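Local coordinates for fluorescence recovery protein (Synechocystis sp., PDB 4JDX) that accelerates the return of the active orange carotenoid protein to its inactive orange form, restoring phycobilisome fluorescence after photoprotective quenching, at residues 81-95 and 103-115. Residues are numbered along the deposited sequence; the frame is centred on the assembly and turned at random.
Sequences IFVFAQLLKEGLVQA and ADKQSKIKALARL
Ile81 and Ile109 are reciprocal knobs, each lodging in a hollow of the other helix, and the pair is a compact example of knobs-into-holes packing between helices 80-89 and 103-114. Ile109 rises into the hole framed by Ile81, Phe84, Ala85 and Leu88, and its branches divide that space. With CG1 beside the backbone N and anti to the carbonyl carbon (chi1 -71°), CG2 falls anti to N and settles 3.8 Å from Ala85 N, while the CG1 branch diverges from it and sets its terminal CD1 3.6 Å from Phe84 CB, oblique to the ring. Ile81 in turn sits among Lys105, Lys108, Ile109 and Leu112; its CG2 lies 4.0 Å from Ile109 CG1, the two side chains crossing at roughly a right angle.

Where the helices come closest, small residues make room. The axes of 81-89 and 103-114 approach to 8.2 Å and cross at -53°, and Ala85 and Ala113 are the closest CA pair, 4.9 Å apart. The methyl of Ala85 abuts Leu112 CB at 3.8 Å, and Ala113 CB touches both Ala85 O and Leu88 CD2. Farther out, Leu112 CD1 meets the edge of the Phe82 ring, near its plane, and the extended chain of Lys110 brings CE against Ala95 CB.

Phe84 continues from here to Phe27, Ala23 and Leu26 of helix 17-47, linking the C-terminal helix through helix 80-89 to the long helix. Lys105 lends its aliphatic CG to Ile81, yet its ammonium turns to a salt bridge with Glu19. Lys89 NZ comes within 4.0 Å of Leu115 O, in the poorly ordered terminal residue, still not a salt bridge. Cohesion here therefore rests on apolar burial and complementary shape, with charge attraction probably a minor supplement at the C-terminus.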
loop_
_atom_site.group_PDB
_atom_site.type_symbol
_atom_site.label_atom_id
_atom_site.label_comp_id
_atom_site.label_asym_id
_atom_site.label_seq_id
_atom_site.Cartn_x
_atom_site.Cartn_y
_atom_site.Cartn_z
ATOM N N ILE A 81 14.865 2.480 -26.202
ATOM C CA ILE A 81 13.929 2.402 -27.320
ATOM C C ILE A 81 12.695 1.597 -26.928
ATOM O O ILE A 81 11.571 1.944 -27.293
ATOM C CB ILE A 81 14.571 1.746 -28.558
ATOM C CG1 ILE A 81 15.698 2.627 -29.099
ATOM C CG2 ILE A 81 13.523 1.503 -29.642
ATOM C CD1 ILE A 81 15.214 3.920 -29.738
ATOM N N PHE A 82 12.913 0.518 -26.183
ATOM C CA PHE A 82 11.821 -0.326 -25.717
ATOM C C PHE A 82 10.948 0.449 -24.739
ATOM O O PHE A 82 9.724 0.317 -24.741
ATOM C CB PHE A 82 12.372 -1.586 -25.037
ATOM C CG PHE A 82 13.202 -2.460 -25.946
ATOM C CD1 PHE A 82 13.024 -2.430 -27.318
ATOM C CD2 PHE A 82 14.161 -3.313 -25.426
ATOM C CE1 PHE A 82 13.783 -3.230 -28.150
ATOM C CE2 PHE A 82 14.924 -4.115 -26.256
ATOM C CZ PHE A 82 14.734 -4.073 -27.618
ATOM N N VAL A 83 11.587 1.271 -23.914
ATOM C CA VAL A 83 10.881 2.049 -22.905
ATOM C C VAL A 83 9.882 2.991 -23.563
ATOM O O VAL A 83 8.716 3.038 -23.173
ATOM C CB VAL A 83 11.857 2.875 -22.037
ATOM C CG1 VAL A 83 11.092 3.792 -21.083
ATOM C CG2 VAL A 83 12.801 1.958 -21.267
ATOM N N PHE A 84 10.339 3.739 -24.561
ATOM C CA PHE A 84 9.467 4.673 -25.269
ATOM C C PHE A 84 8.265 3.959 -25.876
ATOM O O PHE A 84 7.138 4.449 -25.802
ATOM C CB PHE A 84 10.240 5.426 -26.354
ATOM C CG PHE A 84 11.003 6.613 -25.835
ATOM C CD1 PHE A 84 10.341 7.651 -25.208
ATOM C CD2 PHE A 84 12.377 6.690 -25.972
ATOM C CE1 PHE A 84 11.035 8.740 -24.725
ATOM C CE2 PHE A 84 13.074 7.782 -25.491
ATOM C CZ PHE A 84 12.401 8.806 -24.868
ATOM N N ALA A 85 8.509 2.792 -26.463
ATOM C CA ALA A 85 7.445 1.986 -27.045
ATOM C C ALA A 85 6.391 1.665 -25.990
ATOM O O ALA A 85 5.190 1.775 -26.241
ATOM C CB ALA A 85 8.017 0.702 -27.627
ATOM N N GLN A 86 6.851 1.271 -24.807
ATOM C CA GLN A 86 5.953 0.945 -23.703
ATOM C C GLN A 86 5.149 2.172 -23.279
ATOM O O GLN A 86 3.930 2.102 -23.110
ATOM C CB GLN A 86 6.746 0.413 -22.510
ATOM C CG GLN A 86 5.875 -0.133 -21.390
ATOM C CD GLN A 86 5.121 -1.392 -21.795
ATOM O OE1 GLN A 86 5.523 -2.098 -22.721
ATOM N NE2 GLN A 86 4.024 -1.678 -21.102
ATOM N N LEU A 87 5.842 3.293 -23.107
ATOM C CA LEU A 87 5.207 4.554 -22.738
ATOM C C LEU A 87 4.144 4.946 -23.754
ATOM O O LEU A 87 3.079 5.449 -23.393
ATOM C CB LEU A 87 6.254 5.664 -22.647
ATOM C CG LEU A 87 7.309 5.488 -21.555
ATOM C CD1 LEU A 87 8.357 6.593 -21.639
ATOM C CD2 LEU A 87 6.654 5.446 -20.173
ATOM N N LEU A 88 4.443 4.713 -25.027
ATOM C CA LEU A 88 3.521 5.034 -26.107
ATOM C C LEU A 88 2.308 4.116 -26.048
ATOM O O LEU A 88 1.169 4.554 -26.216
ATOM C CB LEU A 88 4.222 4.874 -27.453
ATOM C CG LEU A 88 3.396 5.218 -28.692
ATOM C CD1 LEU A 88 3.026 6.696 -28.708
ATOM C CD2 LEU A 88 4.168 4.832 -29.940
ATOM N N LYS A 89 2.564 2.836 -25.801
ATOM C CA LYS A 89 1.500 1.851 -25.695
ATOM C C LYS A 89 0.610 2.152 -24.492
ATOM O O LYS A 89 -0.599 1.925 -24.530
ATOM C CB LYS A 89 2.092 0.448 -25.567
ATOM C CG LYS A 89 1.090 -0.660 -25.823
ATOM C CD LYS A 89 1.697 -2.029 -25.598
ATOM C CE LYS A 89 0.688 -3.121 -25.897
ATOM N NZ LYS A 89 1.122 -4.437 -25.361
ATOM N N GLU A 90 1.218 2.669 -23.429
ATOM C CA GLU A 90 0.499 2.973 -22.196
ATOM C C GLU A 90 -0.127 4.368 -22.226
ATOM O O GLU A 90 -0.807 4.767 -21.281
ATOM C CB GLU A 90 1.438 2.853 -20.994
ATOM C CG GLU A 90 1.893 1.433 -20.693
ATOM C CD GLU A 90 2.822 1.360 -19.498
ATOM O OE1 GLU A 90 3.071 2.411 -18.873
ATOM O OE2 GLU A 90 3.305 0.253 -19.185
ATOM N N GLY A 91 0.105 5.107 -23.306
ATOM C CA GLY A 91 -0.483 6.425 -23.462
ATOM C C GLY A 91 0.193 7.489 -22.614
ATOM O O GLY A 91 -0.362 8.569 -22.407
ATOM N N LEU A 92 1.392 7.186 -22.126
ATOM C CA LEU A 92 2.139 8.118 -21.285
ATOM C C LEU A 92 2.917 9.133 -22.121
ATOM O O LEU A 92 3.342 10.173 -21.618
ATOM C CB LEU A 92 3.078 7.354 -20.349
ATOM C CG LEU A 92 2.357 6.542 -19.267
ATOM C CD1 LEU A 92 3.343 5.772 -18.400
ATOM C CD2 LEU A 92 1.482 7.450 -18.413
ATOM N N VAL A 93 3.105 8.820 -23.399
ATOM C CA VAL A 93 3.608 9.797 -24.357
ATOM C C VAL A 93 2.815 9.697 -25.653
ATOM O O VAL A 93 2.299 8.632 -25.998
ATOM C CB VAL A 93 5.108 9.596 -24.665
ATOM C CG1 VAL A 93 5.928 9.642 -23.380
ATOM C CG2 VAL A 93 5.335 8.291 -25.423
ATOM N N GLN A 94 2.714 10.814 -26.362
ATOM C CA GLN A 94 2.035 10.845 -27.649
ATOM C C GLN A 94 3.068 10.745 -28.766
ATOM O O GLN A 94 4.193 11.224 -28.625
ATOM C CB GLN A 94 1.205 12.124 -27.780
ATOM C CG GLN A 94 0.118 12.254 -26.720
ATOM C CD GLN A 94 -0.928 11.158 -26.820
ATOM O OE1 GLN A 94 -1.068 10.331 -25.919
ATOM N NE2 GLN A 94 -1.674 11.152 -27.919
ATOM N N ALA A 95 2.688 10.100 -29.864
ATOM C CA ALA A 95 3.584 9.907 -31.000
ATOM C C ALA A 95 4.160 11.237 -31.479
ATOM O O ALA A 95 5.305 11.303 -31.928
ATOM C CB ALA A 95 2.842 9.219 -32.133
ATOM N N ALA A 103 14.203 9.771 -37.643
ATOM C CA ALA A 103 13.044 9.121 -38.247
ATOM C C ALA A 103 13.041 7.614 -37.997
ATOM O O ALA A 103 11.988 7.023 -37.756
ATOM C CB ALA A 103 13.011 9.408 -39.744
ATOM N N ASP A 104 14.218 6.996 -38.056
ATOM C CA ASP A 104 14.328 5.547 -37.895
ATOM C C ASP A 104 13.937 5.109 -36.483
ATOM O O ASP A 104 13.312 4.064 -36.300
ATOM C CB ASP A 104 15.743 5.062 -38.246
ATOM C CG ASP A 104 16.826 5.768 -37.449
ATOM O OD1 ASP A 104 16.504 6.710 -36.697
ATOM O OD2 ASP A 104 18.005 5.381 -37.587
ATOM N N LYS A 105 14.291 5.916 -35.489
ATOM C CA LYS A 105 13.923 5.636 -34.105
ATOM C C LYS A 105 12.417 5.737 -33.906
ATOM O O LYS A 105 11.815 4.900 -33.236
ATOM C CB LYS A 105 14.635 6.601 -33.159
ATOM C CG LYS A 105 16.125 6.360 -33.059
ATOM C CD LYS A 105 16.839 7.523 -32.400
ATOM C CE LYS A 105 18.339 7.315 -32.426
ATOM N NZ LYS A 105 19.071 8.596 -32.296
ATOM N N GLN A 106 11.813 6.766 -34.489
ATOM C CA GLN A 106 10.373 6.965 -34.374
ATOM C C GLN A 106 9.617 5.773 -34.947
ATOM O O GLN A 106 8.694 5.252 -34.321
ATOM C CB GLN A 106 9.946 8.243 -35.099
ATOM C CG GLN A 106 10.523 9.515 -34.510
ATOM C CD GLN A 106 9.910 10.765 -35.113
ATOM O OE1 GLN A 106 8.691 10.933 -35.114
ATOM N NE2 GLN A 106 10.755 11.651 -35.628
ATOM N N SER A 107 10.023 5.340 -36.136
ATOM C CA SER A 107 9.356 4.241 -36.821
ATOM C C SER A 107 9.443 2.959 -36.005
ATOM O O SER A 107 8.455 2.240 -35.851
ATOM C CB SER A 107 9.980 4.021 -38.201
ATOM O OG SER A 107 9.729 5.126 -39.049
ATOM N N LYS A 108 10.632 2.679 -35.483
ATOM C CA LYS A 108 10.865 1.468 -34.708
ATOM C C LYS A 108 9.984 1.466 -33.461
ATOM O O LYS A 108 9.357 0.459 -33.130
ATOM C CB LYS A 108 12.341 1.375 -34.313
ATOM C CG LYS A 108 12.708 0.114 -33.547
ATOM C CD LYS A 108 12.521 -1.133 -34.397
ATOM C CE LYS A 108 13.064 -2.367 -33.692
ATOM N NZ LYS A 108 12.750 -3.627 -34.423
ATOM N N ILE A 109 9.935 2.606 -32.782
ATOM C CA ILE A 109 9.129 2.753 -31.578
ATOM C C ILE A 109 7.650 2.520 -31.868
ATOM O O ILE A 109 7.003 1.697 -31.221
ATOM C CB ILE A 109 9.310 4.154 -30.959
ATOM C CG1 ILE A 109 10.708 4.278 -30.348
ATOM C CG2 ILE A 109 8.243 4.423 -29.903
ATOM C CD1 ILE A 109 11.046 5.670 -29.858
ATOM N N LYS A 110 7.119 3.252 -32.842
ATOM C CA LYS A 110 5.719 3.116 -33.224
ATOM C C LYS A 110 5.398 1.666 -33.569
ATOM O O LYS A 110 4.343 1.149 -33.205
ATOM C CB LYS A 110 5.404 4.018 -34.419
ATOM C CG LYS A 110 5.531 5.501 -34.119
ATOM C CD LYS A 110 5.201 6.345 -35.336
ATOM C CE LYS A 110 5.386 7.822 -35.041
ATOM N NZ LYS A 110 4.903 8.682 -36.154
ATOM N N ALA A 111 6.326 1.015 -34.263
ATOM C CA ALA A 111 6.141 -0.362 -34.703
ATOM C C ALA A 111 6.003 -1.298 -33.508
ATOM O O ALA A 111 5.073 -2.105 -33.441
ATOM C CB ALA A 111 7.311 -0.796 -35.584
ATOM N N LEU A 112 6.931 -1.182 -32.565
ATOM C CA LEU A 112 6.934 -2.032 -31.378
ATOM C C LEU A 112 5.674 -1.824 -30.540
ATOM O O LEU A 112 5.153 -2.768 -29.943
ATOM C CB LEU A 112 8.178 -1.747 -30.532
ATOM C CG LEU A 112 9.513 -2.062 -31.212
ATOM C CD1 LEU A 112 10.680 -1.531 -30.388
ATOM C CD2 LEU A 112 9.651 -3.562 -31.456
ATOM N N ALA A 113 5.182 -0.590 -30.514
ATOM C CA ALA A 113 4.017 -0.238 -29.710
ATOM C C ALA A 113 2.716 -0.720 -30.352
ATOM O O ALA A 113 1.735 -0.979 -29.655
ATOM C CB ALA A 113 3.969 1.269 -29.490
ATOM N N ARG A 114 2.708 -0.837 -31.678
ATOM C CA ARG A 114 1.522 -1.300 -32.392
ATOM C C ARG A 114 1.162 -2.719 -31.975
ATOM O O ARG A 114 -0.004 -3.033 -31.738
ATOM C CB ARG A 114 1.740 -1.245 -33.907
ATOM C CG ARG A 114 1.429 0.102 -34.534
ATOM C CD ARG A 114 1.531 0.038 -36.052
ATOM N NE ARG A 114 2.907 0.187 -36.522
ATOM C CZ ARG A 114 3.455 1.337 -36.912
ATOM N NH1 ARG A 114 2.755 2.464 -36.899
ATOM N NH2 ARG A 114 4.715 1.360 -37.321
ATOM N N LEU A 115 2.176 -3.571 -31.883
ATOM C CA LEU A 115 1.983 -4.956 -31.475
ATOM C C LEU A 115 1.713 -5.041 -29.977
ATOM O O LEU A 115 2.020 -4.118 -29.222
ATOM C CB LEU A 115 3.213 -5.788 -31.840
ATOM C CG LEU A 115 3.372 -6.163 -33.319
ATOM C CD1 LEU A 115 2.252 -7.098 -33.762
ATOM C CD2 LEU A 115 3.425 -4.924 -34.209
ATOM O OXT LEU A 115 1.176 -6.034 -29.486
#